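Long-range contact in probable glutathione reductase (Sinorhizobium meliloti, PDB 4DNA), which probably catalyses the NADPH-dependent reduction of glutathione disulfide to glutathione, as an FAD-containing homodimeric flavoenzyme: residues I234-R245 with E254-L262. Residues are numbered along the deposited sequence; the frame is centred on the assembly and turned at random.
Sequences IQSVSADADGRR and EIVADQVML
Arg245 and Ala257 form an antiparallel hydrogen-bonded pair, with Arg245 N 2.8 Å from Ala257 O and Ala257 N 2.8 Å from Arg245 O. The carbonyl of Arg245 also receives the CA of Val256 in a CA-H...O contact. One residue earlier, Arg244 lies alongside Asp258, both side chains heading the same way, and NH2 of Arg244 makes a salt bridge with OD1 of Asp258 at 3.1 Å. That bond is bent, 138° at the hydrogen; it reaches the syn side of OD1, with the guanidinium and carboxylate planes 31° apart. The Arg244 chain turns at chi3 (-97°), bringing NH2 back to the acid while CB packs across Val256 CG1. Glu171 serves both partners: its carboxylate takes a second salt bridge from Arg244 NH2, and its backbone N donates to Asp258 OD2. In the fold, strand 254-257 edges the three-stranded antiparallel sheet and, past Asp258, the chain enters 259-262, an outer strand of the parallel Rossmann-type sheet of the predicted NAD(P)-binding domain. Strand 234-239 is the other edge of the antiparallel sheet, joined to Arg245 through the type I turn Asp240-Gly243. Where the two sheets meet, Val260 points toward segment 234-245: its CG2 packs on Arg245 CB at 3.8 Å, while CG1, anti to the backbone N, turns to Ile234 CD1 at 4.2 Å and, more loosely, to Val237 CG2. Arg245 runs its CD past the carbonyl O of Asp258; from there NH1 donates weakly to a water that in turn donates to Gln259 OE1, and NE gives a weak bond to Leu156 O.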
loop_
_atom_site.group_PDB
_atom_site.type_symbol
_atom_site.label_atom_id
_atom_site.label_comp_id
_atom_site.label_asym_id
_atom_site.label_seq_id
_atom_site.Cartn_x
_atom_site.Cartn_y
_atom_site.Cartn_z
ATOM N N ILE A 234 -8.155 10.847 34.834
ATOM C CA ILE A 234 -8.190 9.942 36.000
ATOM C C ILE A 234 -7.807 10.678 37.301
ATOM O O ILE A 234 -6.694 11.199 37.405
ATOM C CB ILE A 234 -7.308 8.688 35.790
ATOM C CG1 ILE A 234 -7.910 7.795 34.711
ATOM C CG2 ILE A 234 -7.172 7.886 37.079
ATOM C CD1 ILE A 234 -6.998 6.686 34.247
ATOM N N GLN A 235 -8.741 10.734 38.265
ATOM C CA GLN A 235 -8.512 11.353 39.591
ATOM C C GLN A 235 -7.456 10.563 40.380
ATOM O O GLN A 235 -6.514 11.144 40.936
ATOM C CB GLN A 235 -9.800 11.431 40.449
ATOM C CG GLN A 235 -11.089 11.885 39.773
ATOM C CD GLN A 235 -11.276 13.390 39.750
ATOM O OE1 GLN A 235 -10.384 14.135 39.342
ATOM N NE2 GLN A 235 -12.453 13.846 40.166
ATOM N N SER A 236 -7.638 9.238 40.427
ATOM C CA SER A 236 -6.754 8.316 41.156
ATOM C C SER A 236 -7.012 6.858 40.778
ATOM O O SER A 236 -8.117 6.495 40.356
ATOM C CB SER A 236 -6.951 8.465 42.658
ATOM O OG SER A 236 -8.250 8.036 43.005
ATOM N N VAL A 237 -5.988 6.029 40.952
ATOM C CA VAL A 237 -6.124 4.600 40.755
ATOM C C VAL A 237 -5.919 3.908 42.088
ATOM O O VAL A 237 -5.058 4.310 42.881
ATOM C CB VAL A 237 -5.106 4.046 39.731
ATOM C CG1 VAL A 237 -5.361 2.571 39.458
ATOM C CG2 VAL A 237 -5.167 4.817 38.422
ATOM N N SER A 238 -6.727 2.878 42.332
ATOM C CA SER A 238 -6.515 1.973 43.453
ATOM C C SER A 238 -6.831 0.511 43.077
ATOM O O SER A 238 -7.566 0.243 42.113
ATOM C CB SER A 238 -7.346 2.403 44.652
ATOM O OG SER A 238 -8.644 1.865 44.540
ATOM N N ALA A 239 -6.268 -0.418 43.855
ATOM C CA ALA A 239 -6.494 -1.857 43.703
ATOM C C ALA A 239 -7.660 -2.365 44.565
ATOM O O ALA A 239 -7.803 -1.966 45.730
ATOM C CB ALA A 239 -5.223 -2.622 44.043
ATOM N N ASP A 240 -8.481 -3.246 43.989
ATOM C CA ASP A 240 -9.591 -3.871 44.711
ATOM C C ASP A 240 -9.154 -5.186 45.362
ATOM O O ASP A 240 -7.965 -5.527 45.358
ATOM C CB ASP A 240 -10.814 -4.063 43.794
ATOM C CG ASP A 240 -10.662 -5.230 42.814
ATOM O OD1 ASP A 240 -9.596 -5.888 42.788
ATOM O OD2 ASP A 240 -11.632 -5.487 42.062
ATOM N N ALA A 241 -10.115 -5.921 45.915
ATOM C CA ALA A 241 -9.829 -7.183 46.594
ATOM C C ALA A 241 -9.179 -8.196 45.650
ATOM O O ALA A 241 -8.273 -8.929 46.053
ATOM C CB ALA A 241 -11.096 -7.756 47.221
ATOM N N ASP A 242 -9.613 -8.198 44.389
ATOM C CA ASP A 242 -9.229 -9.247 43.431
ATOM C C ASP A 242 -7.964 -8.985 42.613
ATOM O O ASP A 242 -7.666 -9.738 41.689
ATOM C CB ASP A 242 -10.395 -9.556 42.490
ATOM C CG ASP A 242 -11.662 -9.923 43.232
ATOM O OD1 ASP A 242 -11.587 -10.510 44.340
ATOM O OD2 ASP A 242 -12.742 -9.617 42.697
ATOM N N GLY A 243 -7.229 -7.928 42.952
ATOM C CA GLY A 243 -6.039 -7.535 42.187
ATOM C C GLY A 243 -6.326 -6.600 41.016
ATOM O O GLY A 243 -5.409 -5.985 40.463
ATOM N N ARG A 244 -7.602 -6.497 40.643
ATOM C CA ARG A 244 -8.053 -5.588 39.595
ATOM C C ARG A 244 -7.901 -4.128 40.006
ATOM O O ARG A 244 -7.793 -3.825 41.192
ATOM C CB ARG A 244 -9.507 -5.888 39.220
ATOM C CG ARG A 244 -9.630 -6.871 38.074
ATOM C CD ARG A 244 -11.049 -6.967 37.555
ATOM N NE ARG A 244 -11.762 -8.098 38.140
ATOM C CZ ARG A 244 -11.854 -9.300 37.578
ATOM N NH1 ARG A 244 -12.524 -10.264 38.187
ATOM N NH2 ARG A 244 -11.286 -9.535 36.401
ATOM N N ARG A 245 -7.896 -3.234 39.018
ATOM C CA ARG A 245 -7.688 -1.808 39.258
ATOM C C ARG A 245 -8.954 -0.984 39.121
ATOM O O ARG A 245 -9.677 -1.065 38.122
ATOM C CB ARG A 245 -6.604 -1.249 38.339
ATOM C CG ARG A 245 -5.187 -1.575 38.780
ATOM C CD ARG A 245 -4.721 -2.938 38.285
ATOM N NE ARG A 245 -3.286 -3.093 38.502
ATOM C CZ ARG A 245 -2.740 -3.638 39.584
ATOM N NH1 ARG A 245 -1.429 -3.703 39.686
ATOM N NH2 ARG A 245 -3.493 -4.117 40.569
ATOM N N GLU A 254 -16.356 5.545 38.598
ATOM C CA GLU A 254 -15.208 4.644 38.754
ATOM C C GLU A 254 -15.249 3.412 37.848
ATOM O O GLU A 254 -16.238 2.680 37.822
ATOM C CB GLU A 254 -14.990 4.257 40.226
ATOM C CG GLU A 254 -16.190 3.657 40.955
ATOM C CD GLU A 254 -16.012 3.656 42.461
ATOM O OE1 GLU A 254 -14.997 4.197 42.946
ATOM O OE2 GLU A 254 -16.893 3.122 43.169
ATOM N N ILE A 255 -14.160 3.199 37.113
ATOM C CA ILE A 255 -14.082 2.120 36.132
ATOM C C ILE A 255 -13.108 1.059 36.611
ATOM O O ILE A 255 -11.956 1.368 36.966
ATOM C CB ILE A 255 -13.616 2.605 34.732
ATOM C CG1 ILE A 255 -13.933 4.084 34.516
ATOM C CG2 ILE A 255 -14.233 1.750 33.632
ATOM C CD1 ILE A 255 -13.792 4.542 33.080
ATOM N N VAL A 256 -13.563 -0.190 36.616
ATOM C CA VAL A 256 -12.692 -1.279 37.033
ATOM C C VAL A 256 -12.132 -1.977 35.808
ATOM O O VAL A 256 -12.866 -2.256 34.863
ATOM C CB VAL A 256 -13.414 -2.292 37.946
ATOM C CG1 VAL A 256 -12.397 -3.228 38.583
ATOM C CG2 VAL A 256 -14.207 -1.588 39.041
ATOM N N ALA A 257 -10.829 -2.237 35.810
ATOM C CA ALA A 257 -10.204 -3.001 34.718
ATOM C C ALA A 257 -9.038 -3.825 35.227
ATOM O O ALA A 257 -8.486 -3.530 36.289
ATOM C CB ALA A 257 -9.751 -2.075 33.604
ATOM N N ASP A 258 -8.671 -4.862 34.477
ATOM C CA ASP A 258 -7.506 -5.677 34.821
ATOM C C ASP A 258 -6.194 -4.867 34.820
ATOM O O ASP A 258 -5.379 -4.990 35.724
ATOM C CB ASP A 258 -7.412 -6.906 33.916
ATOM C CG ASP A 258 -8.369 -8.012 34.327
ATOM O OD1 ASP A 258 -8.600 -8.186 35.536
ATOM O OD2 ASP A 258 -8.886 -8.727 33.448
ATOM N N GLN A 259 -6.004 -4.023 33.812
ATOM C CA GLN A 259 -4.825 -3.157 33.754
ATOM C C GLN A 259 -5.239 -1.728 33.420
ATOM O O GLN A 259 -6.256 -1.505 32.734
ATOM C CB GLN A 259 -3.813 -3.660 32.718
ATOM C CG GLN A 259 -3.367 -5.102 32.903
ATOM C CD GLN A 259 -2.295 -5.270 33.968
ATOM O OE1 GLN A 259 -1.471 -4.389 34.194
ATOM N NE2 GLN A 259 -2.297 -6.417 34.615
ATOM N N VAL A 260 -4.454 -0.769 33.922
ATOM C CA VAL A 260 -4.615 0.646 33.581
ATOM C C VAL A 260 -3.318 1.169 32.978
ATOM O O VAL A 260 -2.320 1.308 33.665
ATOM C CB VAL A 260 -5.012 1.507 34.797
ATOM C CG1 VAL A 260 -5.101 2.972 34.396
ATOM C CG2 VAL A 260 -6.341 1.040 35.374
HETATM N N MSE A 261 -3.348 1.456 31.685
HETATM C CA MSE A 261 -2.175 1.916 30.983
HETATM C C MSE A 261 -2.169 3.403 30.890
HETATM O O MSE A 261 -3.152 4.019 30.454
HETATM C CB MSE A 261 -2.194 1.350 29.577
HETATM C CG MSE A 261 -0.881 1.642 28.868
HETATM SE SE MSE A 261 -0.983 0.697 27.149
HETATM C CE MSE A 261 0.914 0.257 26.880
ATOM N N LEU A 262 -1.041 3.986 31.289
ATOM C CA LEU A 262 -0.765 5.393 31.039
ATOM C C LEU A 262 0.062 5.569 29.772
ATOM O O LEU A 262 1.230 5.179 29.720
ATOM C CB LEU A 262 -0.033 6.011 32.207
ATOM C CG LEU A 262 -0.732 5.867 33.541
ATOM C CD1 LEU A 262 0.244 6.341 34.597
ATOM C CD2 LEU A 262 -2.038 6.648 33.568
HETATM O O HOH W 1 -0.399 -4.435 36.900
#